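Acetyl-CoA acetyltransferase (Mycobacterium smegmatis, PDB 4EGV) is a monomeric thiolase-like protein with an additional C-terminal domain and may have acyltransferase activity, as its family suggests. Local coordinates at residues 483-495 / 506-519. Numbering follows the deposited sequence.
Sequences FLAKTKDEDLVKL and IVVTPGEKSNRAVL
A small five-stranded barrel, consistent with an OB fold, forms the additional C-terminal domain of this thiolase-like protein, and here F483, A485 and L492 pack against I506, V508 and A517 inside it. Its antiparallel sheet is closed by the two edge strands, which run in the same general direction; the axes of 483-487 and 516-519 cross at 73°, so few backbone bonds link them. The firm one is K486 N to N515 O, 3.0 Å and nearly straight, whereas A517 N to K486 O is long, bent and weak. N515 adds a side-chain bond: its ND2 reaches L484 O (3.1 Å), which lies close to its amide plane, while OD1 accepts from G511 N. An asparagine suits this place because its amide can donate to the strand and accept from its own loop at once; ND2 also donates to E449 O. Farther along, T487 OG1 donates to A517 O (2.9 Å) from above the carbonyl plane, its hydroxyl set anti to the backbone N (chi1 -169°), which brings OG1 to that carbonyl.

Between the strands, V508 CG1 lies over one face of the F483 ring, a CH-pi contact, while I506 CD1 meets the ring edge, 3.9 Å from F483 CZ. Small A485 and A517 bring their CB atoms to 4.0 Å, permitting close approach of the crossing strands. Helix 490-498 then closes over the barrel end: L492 CD2 touches A517 CB and I506 CG2, and its CD1 meets L519 CD2. D489 is the helix N-cap, its short carboxylate reaching L492 N through OD2, and D489 CG lies 3.5 Å from V518 CG2. The seam thus relies on apolar contacts within, with N515 and T487 supplying side-chain hydrogen bonds where the steeply crossed backbones pair little.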
ATOM      1  N   PHE A 483      18.213  18.458  -6.178  1.00 50.70           N
ATOM      2  CA  PHE A 483      19.078  17.551  -6.928  1.00 49.96           C
ATOM      3  C   PHE A 483      19.292  16.272  -6.119  1.00 49.58           C
ATOM      4  O   PHE A 483      18.994  16.207  -4.924  1.00 49.22           O
ATOM      5  CB  PHE A 483      20.441  18.202  -7.245  1.00 49.74           C
ATOM      6  CG  PHE A 483      21.264  18.523  -6.016  1.00 48.74           C
ATOM      7  CD1 PHE A 483      22.192  17.613  -5.524  1.00 47.91           C
ATOM      8  CD2 PHE A 483      21.089  19.735  -5.338  1.00 47.30           C
ATOM      9  CE1 PHE A 483      22.933  17.911  -4.369  1.00 48.15           C
ATOM     10  CE2 PHE A 483      21.814  20.048  -4.196  1.00 46.96           C
ATOM     11  CZ  PHE A 483      22.738  19.153  -3.705  1.00 47.78           C
ATOM     12  N   LEU A 484      19.850  15.277  -6.788  1.00 49.30           N
ATOM     13  CA  LEU A 484      20.250  14.018  -6.180  1.00 48.89           C
ATOM     14  C   LEU A 484      21.776  13.887  -6.165  1.00 49.00           C
ATOM     15  O   LEU A 484      22.454  14.405  -7.050  1.00 48.45           O
ATOM     16  CB  LEU A 484      19.631  12.854  -6.967  1.00 48.65           C
ATOM     17  CG  LEU A 484      18.234  12.394  -6.614  1.00 47.25           C
ATOM     18  CD1 LEU A 484      17.752  11.524  -7.701  1.00 46.00           C
ATOM     19  CD2 LEU A 484      18.341  11.656  -5.321  1.00 46.80           C
ATOM     20  N   ALA A 485      22.307  13.202  -5.158  1.00 49.48           N
ATOM     21  CA  ALA A 485      23.726  12.882  -5.143  1.00 50.28           C
ATOM     22  C   ALA A 485      24.031  11.562  -4.437  1.00 51.27           C
ATOM     23  O   ALA A 485      23.328  11.140  -3.506  1.00 51.26           O
ATOM     24  CB  ALA A 485      24.532  14.010  -4.547  1.00 49.86           C
ATOM     25  N   LYS A 486      25.088  10.916  -4.912  1.00 52.43           N
ATOM     26  CA  LYS A 486      25.569   9.672  -4.367  1.00 53.63           C
ATOM     27  C   LYS A 486      26.944   9.942  -3.751  1.00 53.82           C
ATOM     28  O   LYS A 486      27.681  10.794  -4.225  1.00 53.64           O
ATOM     29  CB  LYS A 486      25.696   8.671  -5.499  1.00 54.14           C
ATOM     30  CG  LYS A 486      25.816   7.226  -5.043  1.00 57.47           C
ATOM     31  CD  LYS A 486      26.888   6.441  -5.832  1.00 62.34           C
ATOM     32  CE  LYS A 486      26.270   5.406  -6.766  1.00 64.95           C
ATOM     33  NZ  LYS A 486      27.095   5.178  -7.974  1.00 65.77           N
ATOM     34  N   THR A 487      27.305   9.205  -2.711  1.00 54.19           N
ATOM     35  CA  THR A 487      28.527   9.501  -1.966  1.00 54.36           C
ATOM     36  C   THR A 487      29.128   8.265  -1.269  1.00 54.62           C
ATOM     37  O   THR A 487      28.427   7.467  -0.622  1.00 54.17           O
ATOM     38  CB  THR A 487      28.334  10.737  -0.965  1.00 54.42           C
ATOM     39  OG1 THR A 487      29.591  11.171  -0.441  1.00 53.54           O
ATOM     40  CG2 THR A 487      27.440  10.405   0.205  1.00 54.55           C
ATOM     41  N   LYS A 488      30.436   8.106  -1.419  1.00 54.96           N
ATOM     42  CA  LYS A 488      31.165   7.109  -0.646  1.00 55.37           C
ATOM     43  C   LYS A 488      32.274   7.731   0.180  1.00 55.61           C
ATOM     44  O   LYS A 488      33.015   7.026   0.867  1.00 55.67           O
ATOM     45  CB  LYS A 488      31.747   6.034  -1.551  1.00 55.36           C
ATOM     46  CG  LYS A 488      30.674   5.261  -2.219  1.00 55.56           C
ATOM     47  CD  LYS A 488      31.147   4.083  -2.987  1.00 55.72           C
ATOM     48  CE  LYS A 488      30.012   3.664  -3.884  1.00 55.53           C
ATOM     49  NZ  LYS A 488      29.976   2.216  -4.130  1.00 55.43           N
ATOM     50  N   ASP A 489      32.423   9.041   0.061  1.00 55.77           N
ATOM     51  CA  ASP A 489      33.299   9.766   0.938  1.00 56.29           C
ATOM     52  C   ASP A 489      33.114   9.277   2.403  1.00 56.07           C
ATOM     53  O   ASP A 489      32.030   9.333   2.969  1.00 55.90           O
ATOM     54  CB  ASP A 489      33.070  11.271   0.749  1.00 56.35           C
ATOM     55  CG  ASP A 489      33.626  12.095   1.882  1.00 58.97           C
ATOM     56  OD1 ASP A 489      34.871  12.310   1.940  1.00 61.16           O
ATOM     57  OD2 ASP A 489      32.804  12.542   2.718  1.00 61.75           O
ATOM     58  N   GLU A 490      34.193   8.744   2.972  1.00 56.47           N
ATOM     59  CA  GLU A 490      34.251   8.284   4.355  1.00 56.53           C
ATOM     60  C   GLU A 490      33.715   9.362   5.340  1.00 56.07           C
ATOM     61  O   GLU A 490      32.965   9.033   6.252  1.00 55.60           O
ATOM     62  CB  GLU A 490      35.695   7.782   4.646  1.00 56.92           C
ATOM     63  CG  GLU A 490      36.130   7.484   6.128  1.00 58.96           C
ATOM     64  CD  GLU A 490      37.672   7.131   6.274  1.00 61.40           C
ATOM     65  OE1 GLU A 490      38.058   5.959   6.027  1.00 61.71           O
ATOM     66  OE2 GLU A 490      38.500   8.011   6.642  1.00 58.94           O
ATOM     67  N   ASP A 491      34.052  10.639   5.131  1.00 55.68           N
ATOM     68  CA  ASP A 491      33.630  11.707   6.075  1.00 55.69           C
ATOM     69  C   ASP A 491      32.101  11.962   6.113  1.00 54.59           C
ATOM     70  O   ASP A 491      31.488  12.018   7.193  1.00 54.24           O
ATOM     71  CB  ASP A 491      34.394  13.044   5.828  1.00 56.40           C
ATOM     72  CG  ASP A 491      35.885  12.989   6.257  1.00 58.04           C
ATOM     73  OD1 ASP A 491      36.199  12.860   7.486  1.00 54.80           O
ATOM     74  OD2 ASP A 491      36.737  13.093   5.327  1.00 59.94           O
ATOM     75  N   LEU A 492      31.511  12.125   4.930  1.00 53.29           N
ATOM     76  CA  LEU A 492      30.092  12.402   4.758  1.00 52.29           C
ATOM     77  C   LEU A 492      29.208  11.259   5.223  1.00 52.26           C
ATOM     78  O   LEU A 492      28.201  11.471   5.902  1.00 52.35           O
ATOM     79  CB  LEU A 492      29.782  12.743   3.300  1.00 51.78           C
ATOM     80  CG  LEU A 492      28.412  13.329   2.940  1.00 50.36           C
ATOM     81  CD1 LEU A 492      27.848  14.280   3.981  1.00 50.32           C
ATOM     82  CD2 LEU A 492      28.383  13.980   1.583  1.00 48.19           C
ATOM     83  N   VAL A 493      29.600  10.046   4.879  1.00 52.03           N
ATOM     84  CA  VAL A 493      28.860   8.855   5.251  1.00 51.78           C
ATOM     85  C   VAL A 493      28.831   8.635   6.771  1.00 51.91           C
ATOM     86  O   VAL A 493      27.862   8.135   7.308  1.00 51.90           O
ATOM     87  CB  VAL A 493      29.381   7.612   4.435  1.00 51.83           C
ATOM     88  CG1 VAL A 493      28.771   6.301   4.913  1.00 51.30           C
ATOM     89  CG2 VAL A 493      29.098   7.800   2.951  1.00 50.24           C
ATOM     90  N   LYS A 494      29.882   9.025   7.460  1.00 52.39           N
ATOM     91  CA  LYS A 494      29.928   8.942   8.915  1.00 52.88           C
ATOM     92  C   LYS A 494      28.839   9.856   9.531  1.00 53.14           C
ATOM     93  O   LYS A 494      28.153   9.457  10.471  1.00 52.96           O
ATOM     94  CB  LYS A 494      31.352   9.318   9.388  1.00 53.32           C
ATOM     95  CG  LYS A 494      31.653   9.166  10.863  1.00 54.40           C
ATOM     96  CD  LYS A 494      33.170   9.192  11.122  1.00 56.56           C
ATOM     97  CE  LYS A 494      33.499   8.307  12.361  1.00 56.47           C
ATOM     98  NZ  LYS A 494      34.861   8.535  12.878  1.00 53.31           N
ATOM     99  N   LEU A 495      28.675  11.064   8.975  1.00 53.47           N
ATOM    100  CA  LEU A 495      27.637  12.003   9.414  1.00 54.05           C
ATOM    101  C   LEU A 495      26.222  11.474   9.145  1.00 54.24           C
ATOM    102  O   LEU A 495      25.350  11.629   9.996  1.00 53.92           O
ATOM    103  CB  LEU A 495      27.834  13.402   8.792  1.00 54.20           C
ATOM    104  CG  LEU A 495      26.860  14.485   9.278  1.00 54.49           C
ATOM    105  CD1 LEU A 495      27.182  15.018  10.705  1.00 54.72           C
ATOM    106  CD2 LEU A 495      26.774  15.603   8.275  1.00 53.85           C
ATOM    107  N   ILE A 506      27.046  20.918   1.891  1.00 61.27           N
ATOM    108  CA  ILE A 506      27.823  19.978   1.098  1.00 60.66           C
ATOM    109  C   ILE A 506      28.186  20.602  -0.241  1.00 60.46           C
ATOM    110  O   ILE A 506      27.542  21.557  -0.692  1.00 60.24           O
ATOM    111  CB  ILE A 506      27.034  18.658   0.810  1.00 60.82           C
ATOM    112  CG1 ILE A 506      25.584  18.944   0.388  1.00 60.08           C
ATOM    113  CG2 ILE A 506      27.111  17.714   1.995  1.00 60.42           C
ATOM    114  CD1 ILE A 506      25.139  18.141  -0.771  1.00 58.58           C
ATOM    115  N   VAL A 507      29.209  20.052  -0.884  1.00 60.28           N
ATOM    116  CA  VAL A 507      29.604  20.503  -2.216  1.00 60.55           C
ATOM    117  C   VAL A 507      29.340  19.357  -3.207  1.00 60.04           C
ATOM    118  O   VAL A 507      29.822  18.252  -3.019  1.00 59.99           O
ATOM    119  CB  VAL A 507      31.090  21.138  -2.247  1.00 60.70           C
ATOM    120  CG1 VAL A 507      32.173  20.112  -2.474  1.00 61.50           C
ATOM    121  CG2 VAL A 507      31.227  22.236  -3.305  1.00 61.08           C
ATOM    122  N   VAL A 508      28.533  19.623  -4.227  1.00 59.83           N
ATOM    123  CA  VAL A 508      28.144  18.626  -5.222  1.00 59.77           C
ATOM    124  C   VAL A 508      28.864  18.929  -6.544  1.00 60.13           C
ATOM    125  O   VAL A 508      28.941  20.080  -6.965  1.00 59.91           O
ATOM    126  CB  VAL A 508      26.563  18.550  -5.377  1.00 59.65           C
ATOM    127  CG1 VAL A 508      25.949  19.919  -5.608  1.00 59.56           C
ATOM    128  CG2 VAL A 508      26.131  17.637  -6.478  1.00 59.09           C
ATOM    129  N   THR A 509      29.416  17.889  -7.175  1.00 60.86           N
ATOM    130  CA  THR A 509      30.064  17.980  -8.509  1.00 61.29           C
ATOM    131  C   THR A 509      29.300  17.158  -9.543  1.00 61.46           C
ATOM    132  O   THR A 509      29.111  15.977  -9.339  1.00 61.35           O
ATOM    133  CB  THR A 509      31.510  17.407  -8.481  1.00 61.49           C
ATOM    134  OG1 THR A 509      32.050  17.512  -7.163  1.00 60.37           O
ATOM    135  CG2 THR A 509      32.429  18.141  -9.495  1.00 62.18           C
ATOM    136  N   PRO A 510      28.894  17.760 -10.670  1.00 61.85           N
ATOM    137  CA  PRO A 510      28.117  17.017 -11.659  1.00 62.39           C
ATOM    138  C   PRO A 510      28.849  15.785 -12.230  1.00 62.94           C
ATOM    139  O   PRO A 510      30.072  15.668 -12.114  1.00 62.58           O
ATOM    140  CB  PRO A 510      27.893  18.047 -12.770  1.00 62.31           C
ATOM    141  CG  PRO A 510      29.044  18.959 -12.654  1.00 61.98           C
ATOM    142  CD  PRO A 510      29.287  19.079 -11.179  1.00 62.03           C
ATOM    143  N   GLY A 511      28.071  14.880 -12.823  1.00 63.65           N
ATOM    144  CA  GLY A 511      28.572  13.767 -13.619  1.00 64.38           C
ATOM    145  C   GLY A 511      27.351  13.108 -14.217  1.00 65.14           C
ATOM    146  O   GLY A 511      26.355  12.929 -13.518  1.00 65.20           O
ATOM    147  N   GLU A 512      27.514  12.623 -15.437  1.00 66.03           N
ATOM    148  CA  GLU A 512      26.479  11.975 -16.215  1.00 66.98           C
ATOM    149  C   GLU A 512      26.200  10.557 -15.818  1.00 66.77           C
ATOM    150  O   GLU A 512      25.424   9.881 -16.444  1.00 67.43           O
ATOM    151  CB  GLU A 512      26.853  11.972 -17.682  1.00 67.48           C
ATOM    152  CG  GLU A 512      28.076  12.738 -18.011  1.00 70.06           C
ATOM    153  CD  GLU A 512      28.236  12.911 -19.493  1.00 72.46           C
ATOM    154  OE1 GLU A 512      28.970  13.829 -19.906  1.00 72.02           O
ATOM    155  OE2 GLU A 512      27.608  12.145 -20.244  1.00 71.65           O
ATOM    156  N   LYS A 513      26.831  10.082 -14.776  1.00 66.18           N
ATOM    157  CA  LYS A 513      26.432   8.815 -14.244  1.00 65.85           C
ATOM    158  C   LYS A 513      25.761   9.096 -12.909  1.00 65.66           C
ATOM    159  O   LYS A 513      24.633   8.752 -12.691  1.00 66.12           O
ATOM    160  CB  LYS A 513      27.659   7.936 -14.063  1.00 65.81           C
ATOM    161  CG  LYS A 513      27.955   6.921 -15.138  1.00 64.57           C
ATOM    162  CD  LYS A 513      26.990   6.982 -16.266  1.00 63.11           C
ATOM    163  CE  LYS A 513      27.665   6.839 -17.587  1.00 61.15           C
ATOM    164  NZ  LYS A 513      26.858   6.080 -18.523  1.00 57.35           N
ATOM    165  N   SER A 514      26.480   9.753 -12.021  1.00 65.07           N
ATOM    166  CA  SER A 514      25.937  10.206 -10.780  1.00 64.57           C
ATOM    167  C   SER A 514      26.672  11.450 -10.385  1.00 64.07           C
ATOM    168  O   SER A 514      27.833  11.572 -10.653  1.00 63.92           O
ATOM    169  CB  SER A 514      26.153   9.162  -9.715  1.00 64.77           C
ATOM    170  OG  SER A 514      27.464   9.238  -9.190  1.00 65.42           O
ATOM    171  N   ASN A 515      25.979  12.361  -9.730  1.00 63.37           N
ATOM    172  CA  ASN A 515      26.563  13.538  -9.137  1.00 62.69           C
ATOM    173  C   ASN A 515      27.118  13.095  -7.829  1.00 62.72           C
ATOM    174  O   ASN A 515      26.511  12.321  -7.195  1.00 63.79           O
ATOM    175  CB  ASN A 515      25.488  14.573  -8.851  1.00 62.46           C
ATOM    176  CG  ASN A 515      24.743  14.994 -10.046  1.00 60.50           C
ATOM    177  OD1 ASN A 515      25.249  15.053 -11.129  1.00 58.58           O
ATOM    178  ND2 ASN A 515      23.522  15.309  -9.843  1.00 58.74           N
ATOM    179  N   ARG A 516      28.266  13.563  -7.406  1.00 61.96           N
ATOM    180  CA  ARG A 516      28.871  13.012  -6.215  1.00 61.61           C
ATOM    181  C   ARG A 516      28.883  14.114  -5.199  1.00 60.61           C
ATOM    182  O   ARG A 516      28.631  15.216  -5.554  1.00 59.99           O
ATOM    183  CB  ARG A 516      30.291  12.529  -6.529  1.00 61.85           C
ATOM    184  CG  ARG A 516      30.499  11.015  -6.496  1.00 63.48           C
ATOM    185  CD  ARG A 516      30.312  10.361  -7.858  1.00 66.04           C
ATOM    186  NE  ARG A 516      31.093   9.141  -8.098  1.00 65.97           N
ATOM    187  CZ  ARG A 516      31.957   9.001  -9.100  1.00 65.12           C
ATOM    188  NH1 ARG A 516      32.185   9.996  -9.915  1.00 63.35           N
ATOM    189  NH2 ARG A 516      32.611   7.879  -9.277  1.00 63.16           N
ATOM    190  N   ALA A 517      29.164  13.832  -3.944  1.00 60.05           N
ATOM    191  CA  ALA A 517      29.122  14.865  -2.935  1.00 59.66           C
ATOM    192  C   ALA A 517      30.113  14.640  -1.828  1.00 59.63           C
ATOM    193  O   ALA A 517      30.663  13.586  -1.707  1.00 59.28           O
ATOM    194  CB  ALA A 517      27.771  14.986  -2.386  1.00 59.30           C
ATOM    195  N   VAL A 518      30.335  15.669  -1.027  1.00 59.72           N
ATOM    196  CA  VAL A 518      31.321  15.643   0.038  1.00 59.83           C
ATOM    197  C   VAL A 518      31.053  16.861   0.920  1.00 59.93           C
ATOM    198  O   VAL A 518      30.357  17.714   0.486  1.00 59.98           O
ATOM    199  CB  VAL A 518      32.744  15.531  -0.578  1.00 59.95           C
ATOM    200  CG1 VAL A 518      33.096  16.732  -1.370  1.00 59.97           C
ATOM    201  CG2 VAL A 518      33.759  15.298   0.452  1.00 59.34           C
ATOM    202  N   LEU A 519      31.532  16.917   2.158  1.00 60.77           N
ATOM    203  CA  LEU A 519      31.224  18.017   3.106  1.00 61.52           C
ATOM    204  C   LEU A 519      31.807  19.405   2.726  1.00 61.82           C
ATOM    205  O   LEU A 519      32.651  19.502   1.853  1.00 61.71           O
ATOM    206  CB  LEU A 519      31.660  17.627   4.520  1.00 61.64           C
ATOM    207  CG  LEU A 519      30.627  16.911   5.395  1.00 62.02           C
ATOM    208  CD1 LEU A 519      31.153  16.437   6.740  1.00 62.05           C
ATOM    209  CD2 LEU A 519      29.306  17.639   5.536  1.00 61.76           C
TER